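Local coordinates for protein putative ring-cleaving dioxygenase mhqO (Bacillus subtilis subsp. subtilis, PDB 3OAJ) that is a putative iron-dependent extradiol dioxygenase that may cleave aromatic rings and so contribute to the breakdown and detoxification of aromatic compounds, at residues 33-47 with 277-290. Sequence-based numbering, arbitrary orientation.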
ATOM      1  N   ARG A  33      -3.471 -12.261   1.483  1.00 11.46           N
ATOM      2  CA  ARG A  33      -2.677 -13.293   0.850  1.00 11.76           C
ATOM      3  C   ARG A  33      -1.295 -12.749   0.572  1.00 11.87           C
ATOM      4  O   ARG A  33      -1.167 -11.641   0.059  1.00 12.61           O
ATOM      5  CB  ARG A  33      -3.336 -13.721  -0.455  1.00 11.97           C
ATOM      6  CG  ARG A  33      -2.493 -14.715  -1.230  1.00 10.94           C
ATOM      7  CD  ARG A  33      -3.152 -15.220  -2.491  1.00 12.58           C
ATOM      8  NE  ARG A  33      -2.322 -16.273  -3.080  1.00 13.17           N
ATOM      9  CZ  ARG A  33      -2.622 -16.939  -4.192  1.00 14.32           C
ATOM     10  NH1 ARG A  33      -3.738 -16.662  -4.864  1.00 14.72           N
ATOM     11  NH2 ARG A  33      -1.797 -17.894  -4.629  1.00 14.89           N
ATOM     12  N   LEU A  34      -0.272 -13.533   0.906  1.00 11.92           N
ATOM     13  CA  LEU A  34       1.076 -13.247   0.462  1.00 11.35           C
ATOM     14  C   LEU A  34       1.142 -13.677  -0.993  1.00 10.75           C
ATOM     15  O   LEU A  34       1.193 -14.871  -1.283  1.00 10.87           O
ATOM     16  CB  LEU A  34       2.117 -14.005   1.304  1.00 12.43           C
ATOM     17  CG  LEU A  34       3.581 -13.789   0.882  1.00 13.06           C
ATOM     18  CD1 LEU A  34       3.982 -12.333   1.002  1.00 14.09           C
ATOM     19  CD2 LEU A  34       4.538 -14.673   1.673  1.00 14.06           C
ATOM     20  N   VAL A  35       1.084 -12.696  -1.896  1.00 11.43           N
ATOM     21  CA  VAL A  35       1.024 -12.979  -3.329  1.00 12.02           C
ATOM     22  C   VAL A  35       2.392 -13.044  -3.988  1.00 11.84           C
ATOM     23  O   VAL A  35       2.518 -13.566  -5.086  1.00 12.72           O
ATOM     24  CB  VAL A  35       0.088 -12.002  -4.108  1.00 12.86           C
ATOM     25  CG1 VAL A  35      -1.346 -12.159  -3.631  1.00 13.83           C
ATOM     26  CG2 VAL A  35       0.561 -10.555  -3.992  1.00 13.89           C
ATOM     27  N   LYS A  36       3.423 -12.507  -3.331  1.00 11.20           N
ATOM     28  CA  LYS A  36       4.781 -12.587  -3.895  1.00 11.53           C
ATOM     29  C   LYS A  36       5.833 -12.414  -2.815  1.00 11.93           C
ATOM     30  O   LYS A  36       5.791 -11.468  -2.024  1.00 11.95           O
ATOM     31  CB  LYS A  36       4.964 -11.523  -5.001  1.00 11.57           C
ATOM     32  CG  LYS A  36       6.243 -11.687  -5.848  1.00 11.83           C
ATOM     33  CD  LYS A  36       6.222 -12.978  -6.663  1.00 12.24           C
ATOM     34  CE  LYS A  36       4.965 -13.094  -7.500  1.00 12.39           C
ATOM     35  NZ  LYS A  36       4.975 -14.326  -8.352  1.00 12.04           N
ATOM     36  N   GLN A  37       6.781 -13.347  -2.780  1.00 12.28           N
ATOM     37  CA  GLN A  37       7.976 -13.132  -1.992  1.00 13.42           C
ATOM     38  C   GLN A  37       9.130 -13.034  -2.951  1.00 12.87           C
ATOM     39  O   GLN A  37       9.384 -13.933  -3.771  1.00 12.92           O
ATOM     40  CB  GLN A  37       8.221 -14.197  -0.919  1.00 16.20           C
ATOM     41  CG  GLN A  37       8.188 -15.599  -1.385  1.00 20.93           C
ATOM     42  CD  GLN A  37       8.667 -16.543  -0.311  1.00 19.58           C
ATOM     43  OE1 GLN A  37       9.849 -16.524   0.085  1.00 20.85           O
ATOM     44  NE2 GLN A  37       7.750 -17.364   0.190  1.00 21.70           N
ATOM     45  N   THR A  38       9.806 -11.902  -2.860  1.00 12.40           N
ATOM     46  CA  THR A  38      10.965 -11.658  -3.695  1.00 12.14           C
ATOM     47  C   THR A  38      11.972 -10.890  -2.867  1.00 12.33           C
ATOM     48  O   THR A  38      11.896 -10.919  -1.635  1.00 11.75           O
ATOM     49  CB  THR A  38      10.552 -10.978  -5.049  1.00 12.53           C
ATOM     50  OG1 THR A  38      11.688 -10.893  -5.921  1.00 12.94           O
ATOM     51  CG2 THR A  38       9.922  -9.591  -4.848  1.00 11.31           C
ATOM     52  N   VAL A  39      12.922 -10.246  -3.526  1.00 13.21           N
ATOM     53  CA  VAL A  39      13.908  -9.425  -2.839  1.00 14.24           C
ATOM     54  C   VAL A  39      13.837  -7.985  -3.348  1.00 15.93           C
ATOM     55  O   VAL A  39      13.276  -7.725  -4.416  1.00 16.29           O
ATOM     56  CB  VAL A  39      15.347  -9.990  -2.992  1.00 13.58           C
ATOM     57  CG1 VAL A  39      15.468 -11.371  -2.341  1.00 13.74           C
ATOM     58  CG2 VAL A  39      15.783 -10.044  -4.458  1.00 14.66           C
ATOM     59  N   ASN A  40      14.400  -7.059  -2.574  1.00 18.13           N
ATOM     60  CA  ASN A  40      14.525  -5.669  -3.002  1.00 21.13           C
ATOM     61  C   ASN A  40      15.454  -5.597  -4.210  1.00 23.13           C
ATOM     62  O   ASN A  40      16.563  -6.131  -4.182  1.00 22.95           O
ATOM     63  CB  ASN A  40      15.082  -4.824  -1.846  1.00 22.41           C
ATOM     64  CG  ASN A  40      15.063  -3.325  -2.132  1.00 22.84           C
ATOM     65  OD1 ASN A  40      14.979  -2.889  -3.285  1.00 24.12           O
ATOM     66  ND2 ASN A  40      15.146  -2.526  -1.071  1.00 24.15           N
ATOM     67  N   PHE A  41      14.994  -4.947  -5.275  1.00 25.56           N
ATOM     68  CA  PHE A  41      15.817  -4.767  -6.464  1.00 28.46           C
ATOM     69  C   PHE A  41      17.145  -4.098  -6.164  1.00 31.27           C
ATOM     70  O   PHE A  41      18.156  -4.439  -6.772  1.00 31.89           O
ATOM     71  CB  PHE A  41      15.077  -3.948  -7.515  1.00 29.23           C
ATOM     72  CG  PHE A  41      14.328  -4.778  -8.493  1.00 31.94           C
ATOM     73  CD1 PHE A  41      13.034  -5.200  -8.216  1.00 29.79           C
ATOM     74  CD2 PHE A  41      14.919  -5.155  -9.693  1.00 29.67           C
ATOM     75  CE1 PHE A  41      12.331  -5.971  -9.127  1.00 32.35           C
ATOM     76  CE2 PHE A  41      14.225  -5.931 -10.607  1.00 32.30           C
ATOM     77  CZ  PHE A  41      12.927  -6.347 -10.320  1.00 29.91           C
ATOM     78  N   ASP A  42      17.125  -3.143  -5.236  1.00 33.68           N
ATOM     79  CA  ASP A  42      18.321  -2.397  -4.831  1.00 35.82           C
ATOM     80  C   ASP A  42      19.206  -3.180  -3.864  1.00 36.37           C
ATOM     81  O   ASP A  42      20.435  -3.140  -3.967  1.00 36.65           O
ATOM     82  CB  ASP A  42      17.931  -1.054  -4.204  1.00 37.26           C
ATOM     83  CG  ASP A  42      17.242  -0.125  -5.190  1.00 40.92           C
ATOM     84  OD1 ASP A  42      16.480   0.755  -4.733  1.00 38.55           O
ATOM     85  OD2 ASP A  42      17.459  -0.270  -6.416  1.00 38.23           O
ATOM     86  N   ASP A  43      18.575  -3.877  -2.918  1.00 36.33           N
ATOM     87  CA  ASP A  43      19.295  -4.686  -1.939  1.00 36.09           C
ATOM     88  C   ASP A  43      18.796  -6.131  -1.959  1.00 34.74           C
ATOM     89  O   ASP A  43      17.796  -6.458  -1.313  1.00 34.35           O
ATOM     90  CB  ASP A  43      19.187  -4.079  -0.533  1.00 37.08           C
ATOM     91  CG  ASP A  43      19.975  -4.863   0.510  1.00 39.87           C
ATOM     92  OD1 ASP A  43      19.654  -4.735   1.709  1.00 38.13           O
ATOM     93  OD2 ASP A  43      20.910  -5.610   0.141  1.00 38.05           O
ATOM     94  N   PRO A  44      19.500  -7.001  -2.703  1.00 33.87           N
ATOM     95  CA  PRO A  44      19.195  -8.428  -2.888  1.00 33.01           C
ATOM     96  C   PRO A  44      19.160  -9.257  -1.602  1.00 31.41           C
ATOM     97  O   PRO A  44      18.620 -10.361  -1.605  1.00 31.82           O
ATOM     98  CB  PRO A  44      20.347  -8.916  -3.773  1.00 33.46           C
ATOM     99  CG  PRO A  44      20.834  -7.703  -4.464  1.00 34.45           C
ATOM    100  CD  PRO A  44      20.663  -6.581  -3.509  1.00 33.83           C
ATOM    101  N   GLY A  45      19.742  -8.739  -0.524  1.00 29.73           N
ATOM    102  CA  GLY A  45      19.763  -9.440   0.763  1.00 27.93           C
ATOM    103  C   GLY A  45      18.602  -9.084   1.673  1.00 25.83           C
ATOM    104  O   GLY A  45      18.603  -9.418   2.860  1.00 26.30           O
ATOM    105  N   THR A  46      17.605  -8.403   1.119  1.00 23.25           N
ATOM    106  CA  THR A  46      16.441  -7.985   1.880  1.00 20.92           C
ATOM    107  C   THR A  46      15.206  -8.433   1.122  1.00 17.86           C
ATOM    108  O   THR A  46      15.128  -8.250  -0.092  1.00 17.60           O
ATOM    109  CB  THR A  46      16.401  -6.445   2.052  1.00 21.96           C
ATOM    110  OG1 THR A  46      17.550  -6.016   2.793  1.00 26.51           O
ATOM    111  CG2 THR A  46      15.129  -5.998   2.793  1.00 26.33           C
ATOM    112  N   TYR A  47      14.248  -9.006   1.844  1.00 15.41           N
ATOM    113  CA  TYR A  47      12.967  -9.399   1.267  1.00 13.59           C
ATOM    114  C   TYR A  47      12.211  -8.200   0.728  1.00 12.79           C
ATOM    115  O   TYR A  47      12.307  -7.095   1.250  1.00 12.44           O
ATOM    116  CB  TYR A  47      12.059 -10.008   2.328  1.00 13.64           C
ATOM    117  CG  TYR A  47      12.293 -11.458   2.675  1.00 14.55           C
ATOM    118  CD1 TYR A  47      12.072 -12.472   1.739  1.00 13.96           C
ATOM    119  CD2 TYR A  47      12.667 -11.821   3.970  1.00 13.90           C
ATOM    120  CE1 TYR A  47      12.253 -13.816   2.082  1.00 14.82           C
ATOM    121  CE2 TYR A  47      12.856 -13.152   4.323  1.00 14.75           C
ATOM    122  CZ  TYR A  47      12.635 -14.144   3.380  1.00 13.92           C
ATOM    123  OH  TYR A  47      12.821 -15.466   3.713  1.00 15.39           O
ATOM    124  N   ASP A 277       5.146 -15.386 -13.111  1.00 20.96           N
ATOM    125  CA  ASP A 277       6.285 -16.274 -12.875  1.00 18.54           C
ATOM    126  C   ASP A 277       5.950 -17.391 -11.879  1.00 18.11           C
ATOM    127  O   ASP A 277       6.776 -18.252 -11.589  1.00 17.91           O
ATOM    128  CB  ASP A 277       7.567 -15.507 -12.507  1.00 16.88           C
ATOM    129  CG  ASP A 277       7.449 -14.722 -11.217  1.00 13.05           C
ATOM    130  OD1 ASP A 277       6.375 -14.720 -10.588  1.00 15.21           O
ATOM    131  OD2 ASP A 277       8.456 -14.080 -10.851  1.00 15.58           O
ATOM    132  N   GLU A 278       4.714 -17.348 -11.377  1.00 18.18           N
ATOM    133  CA  GLU A 278       4.094 -18.430 -10.635  1.00 17.89           C
ATOM    134  C   GLU A 278       2.639 -18.477 -11.081  1.00 18.68           C
ATOM    135  O   GLU A 278       2.083 -17.473 -11.526  1.00 18.95           O
ATOM    136  CB  GLU A 278       4.118 -18.162  -9.126  1.00 16.88           C
ATOM    137  CG  GLU A 278       5.488 -18.095  -8.489  1.00 16.01           C
ATOM    138  CD  GLU A 278       5.426 -17.741  -7.017  1.00 15.86           C
ATOM    139  OE1 GLU A 278       5.227 -16.549  -6.696  1.00 15.26           O
ATOM    140  OE2 GLU A 278       5.575 -18.652  -6.179  1.00 15.58           O
ATOM    141  N   THR A 279       2.001 -19.628 -10.931  1.00 18.64           N
ATOM    142  CA  THR A 279       0.571 -19.739 -11.223  1.00 18.41           C
ATOM    143  C   THR A 279      -0.233 -18.930 -10.211  1.00 18.00           C
ATOM    144  O   THR A 279       0.240 -18.661  -9.100  1.00 17.72           O
ATOM    145  CB  THR A 279       0.085 -21.197 -11.200  1.00 18.39           C
ATOM    146  OG1 THR A 279       0.240 -21.739  -9.882  1.00 16.88           O
ATOM    147  CG2 THR A 279       0.864 -22.044 -12.215  1.00 17.37           C
ATOM    148  N   GLN A 280      -1.440 -18.529 -10.604  1.00 18.19           N
ATOM    149  CA  GLN A 280      -2.338 -17.792  -9.713  1.00 19.56           C
ATOM    150  C   GLN A 280      -2.601 -18.579  -8.427  1.00 18.86           C
ATOM    151  O   GLN A 280      -2.700 -18.007  -7.338  1.00 18.36           O
ATOM    152  CB  GLN A 280      -3.667 -17.481 -10.419  1.00 22.41           C
ATOM    153  CG  GLN A 280      -3.527 -16.650 -11.695  1.00 28.42           C
ATOM    154  CD  GLN A 280      -4.698 -15.713 -11.937  1.00 27.45           C
ATOM    155  OE1 GLN A 280      -5.754 -16.123 -12.421  1.00 29.06           O
ATOM    156  NE2 GLN A 280      -4.509 -14.437 -11.606  1.00 29.20           N
ATOM    157  N   GLU A 281      -2.704 -19.900  -8.554  1.00 18.81           N
ATOM    158  CA  GLU A 281      -3.001 -20.756  -7.409  1.00 19.49           C
ATOM    159  C   GLU A 281      -1.831 -20.929  -6.427  1.00 18.33           C
ATOM    160  O   GLU A 281      -2.054 -21.265  -5.263  1.00 18.14           O
ATOM    161  CB  GLU A 281      -3.572 -22.108  -7.867  1.00 21.84           C
ATOM    162  CG  GLU A 281      -5.075 -22.029  -8.176  1.00 30.07           C
ATOM    163  CD  GLU A 281      -5.602 -23.182  -9.022  1.00 25.29           C
ATOM    164  OE1 GLU A 281      -4.956 -24.250  -9.079  1.00 30.95           O
ATOM    165  OE2 GLU A 281      -6.690 -23.019  -9.623  1.00 31.25           O
ATOM    166  N   THR A 282      -0.603 -20.689  -6.892  1.00 17.29           N
ATOM    167  CA  THR A 282       0.591 -20.885  -6.059  1.00 16.07           C
ATOM    168  C   THR A 282       1.404 -19.614  -5.798  1.00 15.19           C
ATOM    169  O   THR A 282       2.393 -19.648  -5.058  1.00 15.26           O
ATOM    170  CB  THR A 282       1.560 -21.939  -6.676  1.00 16.18           C
ATOM    171  OG1 THR A 282       2.101 -21.431  -7.905  1.00 17.83           O
ATOM    172  CG2 THR A 282       0.864 -23.299  -6.899  1.00 17.25           C
ATOM    173  N   MET A 283       1.016 -18.496  -6.397  1.00 14.39           N
ATOM    174  CA  MET A 283       1.850 -17.306  -6.249  1.00 13.85           C
ATOM    175  C   MET A 283       2.027 -16.958  -4.774  1.00 13.68           C
ATOM    176  O   MET A 283       1.081 -17.072  -3.974  1.00 14.58           O
ATOM    177  CB  MET A 283       1.329 -16.116  -7.065  1.00 14.42           C
ATOM    178  CG  MET A 283      -0.103 -15.705  -6.759  1.00 15.11           C
ATOM    179  SD  MET A 283      -0.614 -14.441  -7.930  1.00 15.43           S
ATOM    180  CE  MET A 283      -2.278 -14.082  -7.355  1.00 15.78           C
ATOM    181  N   GLY A 284       3.261 -16.593  -4.422  1.00 13.81           N
ATOM    182  CA  GLY A 284       3.630 -16.284  -3.051  1.00 14.69           C
ATOM    183  C   GLY A 284       4.339 -17.411  -2.332  1.00 15.51           C
ATOM    184  O   GLY A 284       4.826 -17.219  -1.226  1.00 16.15           O
ATOM    185  N   GLU A 285       4.406 -18.583  -2.957  1.00 16.19           N
ATOM    186  CA  GLU A 285       4.914 -19.789  -2.280  1.00 17.18           C
ATOM    187  C   GLU A 285       6.424 -19.971  -2.366  1.00 17.41           C
ATOM    188  O   GLU A 285       7.031 -20.566  -1.472  1.00 18.24           O
ATOM    189  CB  GLU A 285       4.196 -21.042  -2.788  1.00 18.20           C
ATOM    190  CG  GLU A 285       2.796 -21.184  -2.208  1.00 21.44           C
ATOM    191  CD  GLU A 285       1.979 -22.283  -2.857  1.00 19.88           C
ATOM    192  OE1 GLU A 285       2.553 -23.129  -3.581  1.00 21.60           O
ATOM    193  OE2 GLU A 285       0.751 -22.298  -2.633  1.00 21.77           O
ATOM    194  N   LYS A 286       7.021 -19.456  -3.434  1.00 16.92           N
ATOM    195  CA  LYS A 286       8.454 -19.614  -3.662  1.00 17.27           C
ATOM    196  C   LYS A 286       9.163 -18.272  -3.709  1.00 15.42           C
ATOM    197  O   LYS A 286       8.574 -17.260  -4.109  1.00 14.81           O
ATOM    198  CB  LYS A 286       8.708 -20.357  -4.971  1.00 19.49           C
ATOM    199  CG  LYS A 286       8.278 -21.813  -4.965  1.00 24.18           C
ATOM    200  CD  LYS A 286       8.601 -22.460  -6.297  1.00 23.01           C
ATOM    201  CE  LYS A 286       7.764 -21.838  -7.399  1.00 24.94           C
ATOM    202  NZ  LYS A 286       8.402 -21.915  -8.739  1.00 25.06           N
ATOM    203  N   LEU A 287      10.434 -18.256  -3.315  1.00 14.86           N
ATOM    204  CA  LEU A 287      11.240 -17.050  -3.457  1.00 14.62           C
ATOM    205  C   LEU A 287      11.556 -16.799  -4.933  1.00 13.94           C
ATOM    206  O   LEU A 287      12.327 -17.541  -5.561  1.00 13.80           O
ATOM    207  CB  LEU A 287      12.537 -17.132  -2.640  1.00 15.48           C
ATOM    208  CG  LEU A 287      13.418 -15.875  -2.723  1.00 16.43           C
ATOM    209  CD1 LEU A 287      12.839 -14.680  -1.943  1.00 15.51           C
ATOM    210  CD2 LEU A 287      14.860 -16.167  -2.314  1.00 15.95           C
ATOM    211  N   MET A 288      10.942 -15.758  -5.482  1.00 13.35           N
ATOM    212  CA  MET A 288      11.192 -15.367  -6.862  1.00 13.84           C
ATOM    213  C   MET A 288      12.283 -14.310  -6.893  1.00 13.28           C
ATOM    214  O   MET A 288      12.327 -13.434  -6.026  1.00 13.52           O
ATOM    215  CB  MET A 288       9.909 -14.843  -7.512  1.00 15.28           C
ATOM    216  CG  MET A 288       8.707 -15.774  -7.352  1.00 17.38           C
ATOM    217  SD  MET A 288       9.044 -17.503  -7.795  1.00 19.02           S
ATOM    218  CE  MET A 288       9.302 -17.301  -9.549  1.00 18.32           C
ATOM    219  N   LEU A 289      13.171 -14.393  -7.879  1.00 12.90           N
ATOM    220  CA  LEU A 289      14.286 -13.437  -7.966  1.00 13.75           C
ATOM    221  C   LEU A 289      14.312 -12.663  -9.267  1.00 14.73           C
ATOM    222  O   LEU A 289      14.030 -13.247 -10.313  1.00 15.29           O
ATOM    223  CB  LEU A 289      15.621 -14.167  -7.810  1.00 13.67           C
ATOM    224  CG  LEU A 289      15.934 -14.787  -6.450  1.00 13.99           C
ATOM    225  CD1 LEU A 289      17.263 -15.527  -6.494  1.00 14.32           C
ATOM    226  CD2 LEU A 289      15.944 -13.756  -5.319  1.00 14.19           C
ATOM    227  N   PRO A 290      14.647 -11.350  -9.207  1.00 15.07           N
ATOM    228  CA  PRO A 290      14.995 -10.652 -10.442  1.00 15.46           C
ATOM    229  C   PRO A 290      16.082 -11.492 -11.126  1.00 15.75           C
ATOM    230  O   PRO A 290      17.024 -11.936 -10.460  1.00 15.92           O
ATOM    231  CB  PRO A 290      15.520  -9.303  -9.946  1.00 15.62           C
ATOM    232  CG  PRO A 290      14.837  -9.076  -8.618  1.00 16.10           C
ATOM    233  CD  PRO A 290      14.699 -10.460  -8.028  1.00 15.46           C
TER
HETATM  234  O   HOH W   1      -0.230 -17.589  -1.421  1.00 18.47           O
HETATM  235  O   HOH W   2       6.348 -15.760  -4.417  1.00 13.39           O
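Lys36, opposite Tyr50 with Val35 in a classic beta bulge, forms salt bridges to Asp277 and Glu278, joining outer strand 33-39 of an eight-stranded vicinal-oxygen-chelate sheet to the loop before helix 297-303. Two successive side-chain bends (chi2 65°, chi3 53°) bring NZ 2.7 Å from Asp277 OD1 and 2.8 Å from Glu278 OE1, which offers its anti lone pair; Phe274 O is a further acceptor. Glu278 OE1 also receives Gly284 N, within the type II turn Thr282-Glu285, and a water linked to Gln37 N and Lys286 O. Glu278 OE2 takes Lys286 N, just after the turn, at 3.2 Å on its syn side.

Extended Arg33 donates from NH2 to Gln280 O (2.9 Å), with Met283 CG over one guanidinium face; its NH1-Gln280 O and NH2-Met283 O bonds are weak. Gln37 NE2 donates to Gly284 O (3.3 Å), which lies in the Gln37 amide plane, from above the Gly284 carbonyl plane. Met288 N donates to Gln37 O (2.9 Å, 167°), and Thr38 OG1 to Met288 O (2.6 Å), from above the carbonyl plane.

Toward residue 290, Val39 CG2 meets Leu289 CD2 and Pro290 CD, with Ile300 nearby, and Pro290 CG makes a CH-pi contact over the Phe41 ring face, 3.8 Å from its centroid.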